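Local coordinates for protein alcohol dehydrogenase (Thermus sp., PDB 4CPD) that probably catalyses the reversible, NAD-dependent oxidation of alcohols as a zinc-containing dehydrogenase of the medium-chain family, at residues 173-178 and 251-256; 257-262 and 282-287; 263-268 and 286-291. All blocks are in the same frame, centred on the assembly; numbering follows the deposited sequence.

Interaction 1 (173-178 and 251-256); sequences AVIGAG and SLALEM. With NAD (nicotinamide-adenine-dinucleotide), chain G.
Ile-175 and Ala-253 mark the closest backbone approach, 7.6 Å between their CA atoms, of a strand and a helix that run nearly antiparallel. The short axes of strand 173-175 and helix 251-256 are inclined at 167° and pass 10.0 Å apart. This is the helix-on-sheet layer of the Rossmann fold: the strand lies inside the parallel sheet, hydrogen-bonded through Ala-173 and Ile-175 to strand 239-242 and through Val-174 to the strand on its other side, while the helix covers one face. No hydrogen bond joins the two segments, so the joint rests on apolar contact alone. Ala-173 and Ile-175 project toward the helix, and Val-174 between them projects away.

Most of the contact is made by the tip of Ile-175. Its CG1 branch lies anti to the carbonyl carbon (chi1 -67°) and carries CD1 to the helix, where CD1 sits 3.9 Å from Ala-253 CA. The same methyl is flanked by Met-256, whose CE is 4.1 Å from Ile-175 CD1, and more loosely by Leu-252, whose CD2 is 4.4 Å from it. The Met-256 chain is straight as far as SD and bends at chi3 (-62°). Its sulfur meets the methyl of Ala-173, with SD and CB 3.8 Å apart, so one flexible side chain covers both inward-facing strand residues.

Beyond Ile-175 the strand gives way to the glycine-rich turn, consistent with a GxGxxG nucleotide-binding motif, that leads into helix 179-190. Ala-177 N is bonded to Asp-200, itself a partner of NAD. Gly-178, in the N-cap position, has no side chain to hold the dinucleotide off: its CA is 3.7 Å from NAD O5B, and its C is 3.5 Å from NAD O2N.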
loop_
_atom_site.group_PDB
_atom_site.type_symbol
_atom_site.label_atom_id
_atom_site.label_comp_id
_atom_site.label_asym_id
_atom_site.label_seq_id
_atom_site.Cartn_x
_atom_site.Cartn_y
_atom_site.Cartn_z
ATOM N N ALA A 173 0.050 14.033 -8.041
ATOM C CA ALA A 173 -0.219 15.195 -7.207
ATOM C C ALA A 173 0.688 15.178 -5.990
ATOM O O ALA A 173 0.838 14.144 -5.366
ATOM C CB ALA A 173 -1.668 15.212 -6.776
ATOM N N VAL A 174 1.280 16.319 -5.650
ATOM C CA VAL A 174 2.152 16.422 -4.477
ATOM C C VAL A 174 1.532 17.419 -3.537
ATOM O O VAL A 174 1.300 18.555 -3.914
ATOM C CB VAL A 174 3.551 16.929 -4.840
ATOM C CG1 VAL A 174 4.437 17.009 -3.616
ATOM C CG2 VAL A 174 4.169 16.041 -5.904
ATOM N N ILE A 175 1.269 16.995 -2.311
ATOM C CA ILE A 175 0.613 17.853 -1.332
ATOM C C ILE A 175 1.682 18.311 -0.359
ATOM O O ILE A 175 2.245 17.506 0.396
ATOM C CB ILE A 175 -0.534 17.113 -0.603
ATOM C CG1 ILE A 175 -1.677 16.814 -1.580
ATOM C CG2 ILE A 175 -1.083 17.930 0.546
ATOM C CD1 ILE A 175 -2.639 15.749 -1.092
ATOM N N GLY A 176 1.958 19.613 -0.396
ATOM C CA GLY A 176 3.067 20.189 0.347
ATOM C C GLY A 176 4.172 20.584 -0.611
ATOM O O GLY A 176 4.813 19.736 -1.224
ATOM N N ALA A 177 4.383 21.888 -0.736
ATOM C CA ALA A 177 5.448 22.442 -1.568
ATOM C C ALA A 177 6.630 22.965 -0.744
ATOM O O ALA A 177 7.374 23.806 -1.204
ATOM C CB ALA A 177 4.892 23.552 -2.439
ATOM N N GLY A 178 6.805 22.461 0.471
ATOM C CA GLY A 178 8.048 22.649 1.204
ATOM C C GLY A 178 9.169 21.836 0.568
ATOM O O GLY A 178 8.972 21.174 -0.471
ATOM N N SER A 251 -6.703 12.681 4.088
ATOM C CA SER A 251 -8.057 12.465 3.571
ATOM C C SER A 251 -8.159 13.081 2.189
ATOM O O SER A 251 -8.794 12.541 1.272
ATOM C CB SER A 251 -9.089 13.104 4.499
ATOM O OG SER A 251 -8.773 12.826 5.851
ATOM N N LEU A 252 -7.498 14.220 2.063
ATOM C CA LEU A 252 -7.399 14.907 0.801
ATOM C C LEU A 252 -6.733 14.029 -0.251
ATOM O O LEU A 252 -7.253 13.875 -1.353
ATOM C CB LEU A 252 -6.612 16.196 0.983
ATOM C CG LEU A 252 -6.935 17.272 -0.040
ATOM C CD1 LEU A 252 -8.360 17.807 0.141
ATOM C CD2 LEU A 252 -5.911 18.383 0.094
ATOM N N ALA A 253 -5.602 13.438 0.107
ATOM C CA ALA A 253 -4.881 12.574 -0.804
ATOM C C ALA A 253 -5.752 11.426 -1.280
ATOM O O ALA A 253 -5.753 11.097 -2.486
ATOM C CB ALA A 253 -3.606 12.045 -0.155
ATOM N N LEU A 254 -6.492 10.841 -0.337
ATOM C CA LEU A 254 -7.345 9.682 -0.617
ATOM C C LEU A 254 -8.600 10.014 -1.435
ATOM O O LEU A 254 -9.068 9.204 -2.230
ATOM C CB LEU A 254 -7.705 8.966 0.682
ATOM C CG LEU A 254 -6.495 8.234 1.271
ATOM C CD1 LEU A 254 -6.732 7.883 2.715
ATOM C CD2 LEU A 254 -6.146 6.965 0.500
ATOM N N GLU A 255 -9.129 11.212 -1.256
ATOM C CA GLU A 255 -10.224 11.665 -2.081
ATOM C C GLU A 255 -9.726 11.994 -3.499
ATOM O O GLU A 255 -10.321 11.622 -4.509
ATOM C CB GLU A 255 -10.842 12.897 -1.438
ATOM C CG GLU A 255 -12.251 13.176 -1.936
ATOM C CD GLU A 255 -12.908 14.354 -1.234
ATOM O OE1 GLU A 255 -12.305 14.926 -0.293
ATOM O OE2 GLU A 255 -14.047 14.689 -1.624
ATOM N N MET A 256 -8.618 12.710 -3.550
ATOM C CA MET A 256 -8.054 13.212 -4.786
ATOM C C MET A 256 -7.631 12.101 -5.784
ATOM O O MET A 256 -7.915 12.186 -6.983
ATOM C CB MET A 256 -6.867 14.063 -4.359
ATOM C CG MET A 256 -6.068 14.768 -5.427
ATOM S SD MET A 256 -4.748 15.691 -4.598
ATOM C CE MET A 256 -5.650 16.854 -3.587
HETATM P PA NAD G . 8.119 22.160 5.957
HETATM O O1A NAD G . 9.282 23.125 5.716
HETATM O O2A NAD G . 7.261 22.323 7.208
HETATM O O5B NAD G . 7.114 22.056 4.692
HETATM C C5B NAD G . 5.714 21.852 4.881
HETATM C C4B NAD G . 4.935 22.516 3.750
HETATM O O4B NAD G . 3.577 22.056 3.757
HETATM C C3B NAD G . 4.912 24.040 3.911
HETATM O O3B NAD G . 5.144 24.739 2.677
HETATM C C2B NAD G . 3.514 24.329 4.378
HETATM O O2B NAD G . 3.072 25.628 3.974
HETATM C C1B NAD G . 2.743 23.211 3.704
HETATM N N9A NAD G . 1.479 22.981 4.404
HETATM C C8A NAD G . 1.328 22.938 5.743
HETATM N N7A NAD G . 0.024 22.719 6.034
HETATM C C5A NAD G . -0.660 22.616 4.871
HETATM C C6A NAD G . -2.060 22.373 4.469
HETATM N N6A NAD G . -2.984 22.197 5.426
HETATM N N1A NAD G . -2.382 22.339 3.148
HETATM C C2A NAD G . -1.447 22.515 2.195
HETATM N N3A NAD G . -0.146 22.741 2.495
HETATM C C4A NAD G . 0.302 22.798 3.787
HETATM O O3 NAD G . 8.681 20.640 6.017
HETATM P PN NAD G . 9.616 19.852 4.952
HETATM O O1N NAD G . 11.036 20.181 5.370
HETATM O O2N NAD G . 9.094 20.004 3.519
HETATM O O5D NAD G . 9.265 18.323 5.344
HETATM C C5D NAD G . 8.042 17.775 4.814
HETATM C C4D NAD G . 7.324 16.778 5.720
HETATM O O4D NAD G . 7.909 15.485 5.512
HETATM C C3D NAD G . 7.439 17.079 7.215
HETATM O O3D NAD G . 6.233 16.637 7.861
HETATM C C2D NAD G . 8.671 16.279 7.645
HETATM O O2D NAD G . 8.764 15.971 9.059
HETATM C C1D NAD G . 8.501 15.046 6.755
HETATM N N1N NAD G . 9.740 14.283 6.531
HETATM C C2N NAD G . 9.583 12.957 6.569
HETATM C C3N NAD G . 10.645 12.085 6.379
HETATM C C7N NAD G . 10.317 10.621 6.432
HETATM O O7N NAD G . 11.152 9.794 6.763
HETATM N N7N NAD G . 9.070 10.256 6.074
HETATM C C4N NAD G . 11.924 12.613 6.130
HETATM C C5N NAD G . 12.080 14.004 6.092
HETATM C C6N NAD G . 10.963 14.830 6.298
#

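Interaction 2 (257-262 and 282-287); sequences VRPGGR and LVKDLT
Val-257 meets both Lys-284 and Leu-286 where helix 247-256 ends, at the start of a Rossmann-fold connection that turns through a type II beta turn (Arg-258 to Gly-261) into strand 262-265. Val-257 O accepts a bond from Lys-284 NZ at 2.7 Å, in the carbonyl plane. Because that ammonium also binds Leu-254 O and Glu-255 O, it gathers carbonyls at the helix C terminus, where a positive charge would be electrostatically favourable. Val-257 CG1 packs 3.6 Å from Leu-286 CD2.

Arg-258 directs its guanidinium elsewhere: NH1 bonds Pro-259 O, NE forms a salt bridge with Asp-238, and NH1 also reaches Gln-99 of the second subunit. The Pro-259 ring lies obliquely across the aliphatic part of Lys-284, with their CG atoms 4.0 Å apart. Gly-260, at positive phi, donates its N to Lys-284 O (2.7 Å, nearly along the C=O axis), while its CA makes a C-H contact with Asp-285 O.

A water bridges the next step, donating to Gly-261 O (2.6 Å) and to Asp-285 O (3.1 Å). Thr-287 N also reaches Gly-261 O, but weakly. Parallel pairing begins at Arg-262 and Thr-287, whose side chains lie alongside one another with CG and CB 4.1 Å apart. The water completes its bridge by accepting from Thr-287 OG1 at 2.7 Å.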
loop_
_atom_site.group_PDB
_atom_site.type_symbol
_atom_site.label_atom_id
_atom_site.label_comp_id
_atom_site.label_asym_id
_atom_site.label_seq_id
_atom_site.Cartn_x
_atom_site.Cartn_y
_atom_site.Cartn_z
ATOM N N VAL A 257 -6.953 11.068 -5.282
ATOM C CA VAL A 257 -6.322 10.066 -6.142
ATOM C C VAL A 257 -7.401 9.367 -6.946
ATOM O O VAL A 257 -8.504 9.186 -6.451
ATOM C CB VAL A 257 -5.501 9.033 -5.314
ATOM C CG1 VAL A 257 -6.415 8.155 -4.472
ATOM C CG2 VAL A 257 -4.607 8.173 -6.204
ATOM N N ARG A 258 -7.087 8.980 -8.185
ATOM C CA ARG A 258 -8.028 8.206 -8.990
ATOM C C ARG A 258 -8.301 6.832 -8.399
ATOM O O ARG A 258 -7.475 6.278 -7.695
ATOM C CB ARG A 258 -7.542 8.032 -10.435
ATOM C CG ARG A 258 -6.411 7.039 -10.679
ATOM C CD ARG A 258 -6.270 6.769 -12.170
ATOM N NE ARG A 258 -5.092 5.964 -12.546
ATOM C CZ ARG A 258 -4.997 4.633 -12.460
ATOM N NH1 ARG A 258 -5.986 3.881 -11.974
ATOM N NH2 ARG A 258 -3.894 4.040 -12.863
ATOM N N PRO A 259 -9.461 6.267 -8.725
ATOM C CA PRO A 259 -9.670 4.855 -8.493
ATOM C C PRO A 259 -8.523 4.050 -9.047
ATOM O O PRO A 259 -8.035 4.339 -10.134
ATOM C CB PRO A 259 -10.957 4.557 -9.280
ATOM C CG PRO A 259 -11.717 5.845 -9.231
ATOM C CD PRO A 259 -10.654 6.907 -9.315
ATOM N N GLY A 260 -8.083 3.072 -8.273
ATOM C CA GLY A 260 -7.021 2.174 -8.687
ATOM C C GLY A 260 -5.670 2.821 -8.617
ATOM O O GLY A 260 -4.708 2.259 -9.120
ATOM N N GLY A 261 -5.612 4.008 -8.021
ATOM C CA GLY A 261 -4.366 4.726 -7.873
ATOM C C GLY A 261 -3.629 4.401 -6.570
ATOM O O GLY A 261 -3.983 3.480 -5.824
ATOM N N ARG A 262 -2.605 5.193 -6.293
ATOM C CA ARG A 262 -1.683 4.914 -5.199
ATOM C C ARG A 262 -1.415 6.167 -4.434
ATOM O O ARG A 262 -1.226 7.215 -5.035
ATOM C CB ARG A 262 -0.358 4.396 -5.744
ATOM C CG ARG A 262 -0.459 3.037 -6.403
ATOM C CD ARG A 262 0.513 2.921 -7.545
ATOM N NE ARG A 262 -0.097 3.267 -8.834
ATOM C CZ ARG A 262 0.375 4.123 -9.753
ATOM N NH1 ARG A 262 1.503 4.830 -9.604
ATOM N NH2 ARG A 262 -0.310 4.256 -10.872
ATOM N N LEU A 282 -13.404 0.331 -0.966
ATOM C CA LEU A 282 -13.531 -0.917 -1.670
ATOM C C LEU A 282 -13.860 -0.710 -3.126
ATOM O O LEU A 282 -13.321 -1.401 -4.019
ATOM C CB LEU A 282 -14.637 -1.772 -1.049
ATOM C CG LEU A 282 -14.295 -2.481 0.251
ATOM C CD1 LEU A 282 -15.564 -2.960 0.940
ATOM C CD2 LEU A 282 -13.364 -3.638 -0.033
ATOM N N VAL A 283 -14.782 0.212 -3.357
ATOM C CA VAL A 283 -15.163 0.593 -4.715
ATOM C C VAL A 283 -13.957 1.158 -5.470
ATOM O O VAL A 283 -13.717 0.817 -6.623
ATOM C CB VAL A 283 -16.288 1.645 -4.703
ATOM C CG1 VAL A 283 -16.497 2.232 -6.093
ATOM C CG2 VAL A 283 -17.567 1.022 -4.173
ATOM N N LYS A 284 -13.199 2.004 -4.789
ATOM C CA LYS A 284 -12.148 2.778 -5.425
ATOM C C LYS A 284 -10.864 1.996 -5.705
ATOM O O LYS A 284 -10.131 2.360 -6.593
ATOM C CB LYS A 284 -11.833 3.989 -4.551
ATOM C CG LYS A 284 -11.838 5.303 -5.295
ATOM C CD LYS A 284 -11.360 6.446 -4.410
ATOM C CE LYS A 284 -10.669 7.516 -5.241
ATOM N NZ LYS A 284 -10.316 8.715 -4.438
ATOM N N ASP A 285 -10.602 0.943 -4.934
ATOM C CA ASP A 285 -9.392 0.111 -5.052
ATOM C C ASP A 285 -8.123 0.896 -4.754
ATOM O O ASP A 285 -7.366 1.212 -5.657
ATOM C CB ASP A 285 -9.289 -0.553 -6.430
ATOM C CG ASP A 285 -8.293 -1.718 -6.435
ATOM O OD1 ASP A 285 -7.593 -1.896 -5.422
ATOM O OD2 ASP A 285 -8.195 -2.471 -7.427
ATOM N N LEU A 286 -7.895 1.191 -3.475
ATOM C CA LEU A 286 -6.821 2.085 -3.071
ATOM C C LEU A 286 -5.622 1.292 -2.604
ATOM O O LEU A 286 -5.787 0.280 -1.930
ATOM C CB LEU A 286 -7.289 3.010 -1.951
ATOM C CG LEU A 286 -8.392 4.018 -2.330
ATOM C CD1 LEU A 286 -9.068 4.574 -1.087
ATOM C CD2 LEU A 286 -7.845 5.146 -3.198
ATOM N N THR A 287 -4.423 1.745 -2.991
ATOM C CA THR A 287 -3.164 1.280 -2.413
ATOM C C THR A 287 -2.502 2.410 -1.638
ATOM O O THR A 287 -2.209 3.453 -2.202
ATOM C CB THR A 287 -2.198 0.821 -3.487
ATOM O OG1 THR A 287 -2.794 -0.261 -4.201
ATOM C CG2 THR A 287 -0.930 0.337 -2.871
HETATM O O HOH W 1 -4.310 0.957 -6.034
#

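Interaction 3 (263-268 and 286-291); sequences VSAVGV and LTFRIG. With NAD (nicotinamide-adenine-dinucleotide), chain G.
The Phe-288 ring lies across Val-263 and Ala-265 on one face of the sheet, swung to their strand by CG anti to the backbone N (chi1 178°). Val-263 CG1 comes to the ring edge, near its plane, and is 3.8 Å from Phe-288 CD1. Ala-265 CB approaches obliquely, 3.9 Å from Phe-288 CZ. The same methyl also meets Ile-290, the two CB atoms 4.0 Å apart, so Ala-265 packs against two larger residues on one face of the neighbouring strand. Ser-264 and Arg-289 project from the reverse face; the arginine leads away to a salt bridge with Asp-285 of the second subunit.

Beneath these side chains lie the last two strands of the parallel Rossmann sheet, inclined at 12°. Val-263 N donates to Thr-287 O, Arg-289 N to Val-263 O, and Ala-265 N to Arg-289 O at 2.7 Å. Strand 286-290 also pairs antiparallel with a strand of the second subunit, carrying the sheet through the dimer interface, where Phe-288 meets Phe-276 of that subunit edge-to-face.

At the C-terminal ends of both strands the chain grips the nicotinamide half of NAD. The carboxamide N7N donates to Val-266 O (3.0 Å) and to Gly-291 O (3.3 Å), a paired hold that would restrict rotation of the amide. Val-268 N donates to the ribose hydroxyl O3D of NAD at 3.2 Å, and Val-268 CG2 lies 4.0 Å from C2N of the nicotinamide ring.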
loop_
_atom_site.group_PDB
_atom_site.type_symbol
_atom_site.label_atom_id
_atom_site.label_comp_id
_atom_site.label_asym_id
_atom_site.label_seq_id
_atom_site.Cartn_x
_atom_site.Cartn_y
_atom_site.Cartn_z
ATOM N N VAL A 263 -1.421 6.062 -3.111
ATOM C CA VAL A 263 -1.084 7.174 -2.265
ATOM C C VAL A 263 0.128 6.812 -1.438
ATOM O O VAL A 263 0.199 5.748 -0.830
ATOM C CB VAL A 263 -2.232 7.526 -1.354
ATOM C CG1 VAL A 263 -1.814 8.591 -0.363
ATOM C CG2 VAL A 263 -3.407 8.003 -2.181
ATOM N N SER A 264 1.098 7.706 -1.440
ATOM C CA SER A 264 2.363 7.482 -0.763
ATOM C C SER A 264 2.480 8.596 0.279
ATOM O O SER A 264 2.815 9.740 -0.076
ATOM C CB SER A 264 3.484 7.570 -1.793
ATOM O OG SER A 264 4.577 6.786 -1.463
ATOM N N ALA A 265 2.194 8.278 1.549
ATOM C CA ALA A 265 2.233 9.277 2.640
ATOM C C ALA A 265 3.595 9.353 3.316
ATOM O O ALA A 265 4.111 8.368 3.823
ATOM C CB ALA A 265 1.192 8.971 3.684
ATOM N N VAL A 266 4.162 10.544 3.338
ATOM C CA VAL A 266 5.541 10.713 3.745
ATOM C C VAL A 266 5.670 11.811 4.832
ATOM O O VAL A 266 6.667 11.883 5.536
ATOM C CB VAL A 266 6.393 10.988 2.484
ATOM C CG1 VAL A 266 6.834 12.432 2.452
ATOM C CG2 VAL A 266 7.580 10.079 2.418
ATOM N N GLY A 267 4.637 12.618 5.005
ATOM C CA GLY A 267 4.599 13.614 6.085
ATOM C C GLY A 267 4.396 13.076 7.518
ATOM O O GLY A 267 3.591 12.167 7.773
ATOM N N VAL A 268 5.114 13.683 8.458
ATOM C CA VAL A 268 5.051 13.319 9.866
ATOM C C VAL A 268 3.970 14.095 10.638
ATOM O O VAL A 268 3.744 15.267 10.355
ATOM C CB VAL A 268 6.427 13.545 10.534
ATOM C CG1 VAL A 268 6.387 13.309 12.044
ATOM C CG2 VAL A 268 7.474 12.626 9.908
ATOM N N LEU A 286 -7.895 1.191 -3.475
ATOM C CA LEU A 286 -6.821 2.085 -3.071
ATOM C C LEU A 286 -5.622 1.292 -2.604
ATOM O O LEU A 286 -5.787 0.280 -1.930
ATOM C CB LEU A 286 -7.289 3.010 -1.951
ATOM C CG LEU A 286 -8.392 4.018 -2.330
ATOM C CD1 LEU A 286 -9.068 4.574 -1.087
ATOM C CD2 LEU A 286 -7.845 5.146 -3.198
ATOM N N THR A 287 -4.423 1.745 -2.991
ATOM C CA THR A 287 -3.164 1.280 -2.413
ATOM C C THR A 287 -2.502 2.410 -1.638
ATOM O O THR A 287 -2.209 3.453 -2.202
ATOM C CB THR A 287 -2.198 0.821 -3.487
ATOM O OG1 THR A 287 -2.794 -0.261 -4.201
ATOM C CG2 THR A 287 -0.930 0.337 -2.871
ATOM N N PHE A 288 -2.275 2.197 -0.347
ATOM C CA PHE A 288 -1.821 3.256 0.550
ATOM C C PHE A 288 -0.559 2.809 1.270
ATOM O O PHE A 288 -0.472 1.679 1.729
ATOM C CB PHE A 288 -2.909 3.592 1.569
ATOM C CG PHE A 288 -2.508 4.638 2.574
ATOM C CD1 PHE A 288 -2.514 5.974 2.239
ATOM C CD2 PHE A 288 -2.167 4.293 3.871
ATOM C CE1 PHE A 288 -2.159 6.954 3.173
ATOM C CE2 PHE A 288 -1.805 5.263 4.811
ATOM C CZ PHE A 288 -1.806 6.596 4.468
ATOM N N ARG A 289 0.423 3.697 1.360
ATOM C CA ARG A 289 1.610 3.407 2.125
ATOM C C ARG A 289 2.012 4.629 2.956
ATOM O O ARG A 289 1.949 5.756 2.498
ATOM C CB ARG A 289 2.746 2.912 1.233
ATOM C CG ARG A 289 3.931 2.436 2.072
ATOM C CD ARG A 289 5.020 1.771 1.252
ATOM N NE ARG A 289 6.123 1.310 2.091
ATOM C CZ ARG A 289 7.197 0.659 1.647
ATOM N NH1 ARG A 289 7.345 0.365 0.364
ATOM N NH2 ARG A 289 8.137 0.295 2.494
ATOM N N ILE A 290 2.419 4.378 4.190
ATOM C CA ILE A 290 2.862 5.434 5.102
ATOM C C ILE A 290 4.079 4.947 5.862
ATOM O O ILE A 290 4.120 3.809 6.301
ATOM C CB ILE A 290 1.745 5.863 6.080
ATOM C CG1 ILE A 290 2.255 6.933 7.048
ATOM C CG2 ILE A 290 1.178 4.681 6.861
ATOM C CD1 ILE A 290 1.141 7.800 7.605
ATOM N N GLY A 291 5.078 5.803 6.000
ATOM C CA GLY A 291 6.307 5.399 6.652
ATOM C C GLY A 291 7.421 6.425 6.657
ATOM O O GLY A 291 7.361 7.439 5.973
HETATM P PA NAD G . 8.119 22.160 5.957
HETATM O O1A NAD G . 9.282 23.125 5.716
HETATM O O2A NAD G . 7.261 22.323 7.208
HETATM O O5B NAD G . 7.114 22.056 4.692
HETATM C C5B NAD G . 5.714 21.852 4.881
HETATM C C4B NAD G . 4.935 22.516 3.750
HETATM O O4B NAD G . 3.577 22.056 3.757
HETATM C C3B NAD G . 4.912 24.040 3.911
HETATM O O3B NAD G . 5.144 24.739 2.677
HETATM C C2B NAD G . 3.514 24.329 4.378
HETATM O O2B NAD G . 3.072 25.628 3.974
HETATM C C1B NAD G . 2.743 23.211 3.704
HETATM N N9A NAD G . 1.479 22.981 4.404
HETATM C C8A NAD G . 1.328 22.938 5.743
HETATM N N7A NAD G . 0.024 22.719 6.034
HETATM C C5A NAD G . -0.660 22.616 4.871
HETATM C C6A NAD G . -2.060 22.373 4.469
HETATM N N6A NAD G . -2.984 22.197 5.426
HETATM N N1A NAD G . -2.382 22.339 3.148
HETATM C C2A NAD G . -1.447 22.515 2.195
HETATM N N3A NAD G . -0.146 22.741 2.495
HETATM C C4A NAD G . 0.302 22.798 3.787
HETATM O O3 NAD G . 8.681 20.640 6.017
HETATM P PN NAD G . 9.616 19.852 4.952
HETATM O O1N NAD G . 11.036 20.181 5.370
HETATM O O2N NAD G . 9.094 20.004 3.519
HETATM O O5D NAD G . 9.265 18.323 5.344
HETATM C C5D NAD G . 8.042 17.775 4.814
HETATM C C4D NAD G . 7.324 16.778 5.720
HETATM O O4D NAD G . 7.909 15.485 5.512
HETATM C C3D NAD G . 7.439 17.079 7.215
HETATM O O3D NAD G . 6.233 16.637 7.861
HETATM C C2D NAD G . 8.671 16.279 7.645
HETATM O O2D NAD G . 8.764 15.971 9.059
HETATM C C1D NAD G . 8.501 15.046 6.755
HETATM N N1N NAD G . 9.740 14.283 6.531
HETATM C C2N NAD G . 9.583 12.957 6.569
HETATM C C3N NAD G . 10.645 12.085 6.379
HETATM C C7N NAD G . 10.317 10.621 6.432
HETATM O O7N NAD G . 11.152 9.794 6.763
HETATM N N7N NAD G . 9.070 10.256 6.074
HETATM C C4N NAD G . 11.924 12.613 6.130
HETATM C C5N NAD G . 12.080 14.004 6.092
HETATM C C6N NAD G . 10.963 14.830 6.298
#

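How the interactions relate
From the N terminus, interaction 1 comes first: it closes the long loop from strand 171-175 back to helix 247-256, through several strand and helix units, before the other two open. Interactions 2 and 3 follow in series with it but overlap each other. Segments 257-262 and 263-268 are consecutive, and both return to strand 286-290, sharing Leu-286 and Thr-287, so their loops cross in the staggered way of parallel pairing. Lys-284 reaching back to the end of helix 247-256 links interactions 1 and 2; Leu-254 packed on Val-263 and Phe-288 links 1 and 3. Together they join the sheet interior, its covering helix and the subunit-facing edge, with NAD touched by interactions 1 and 3.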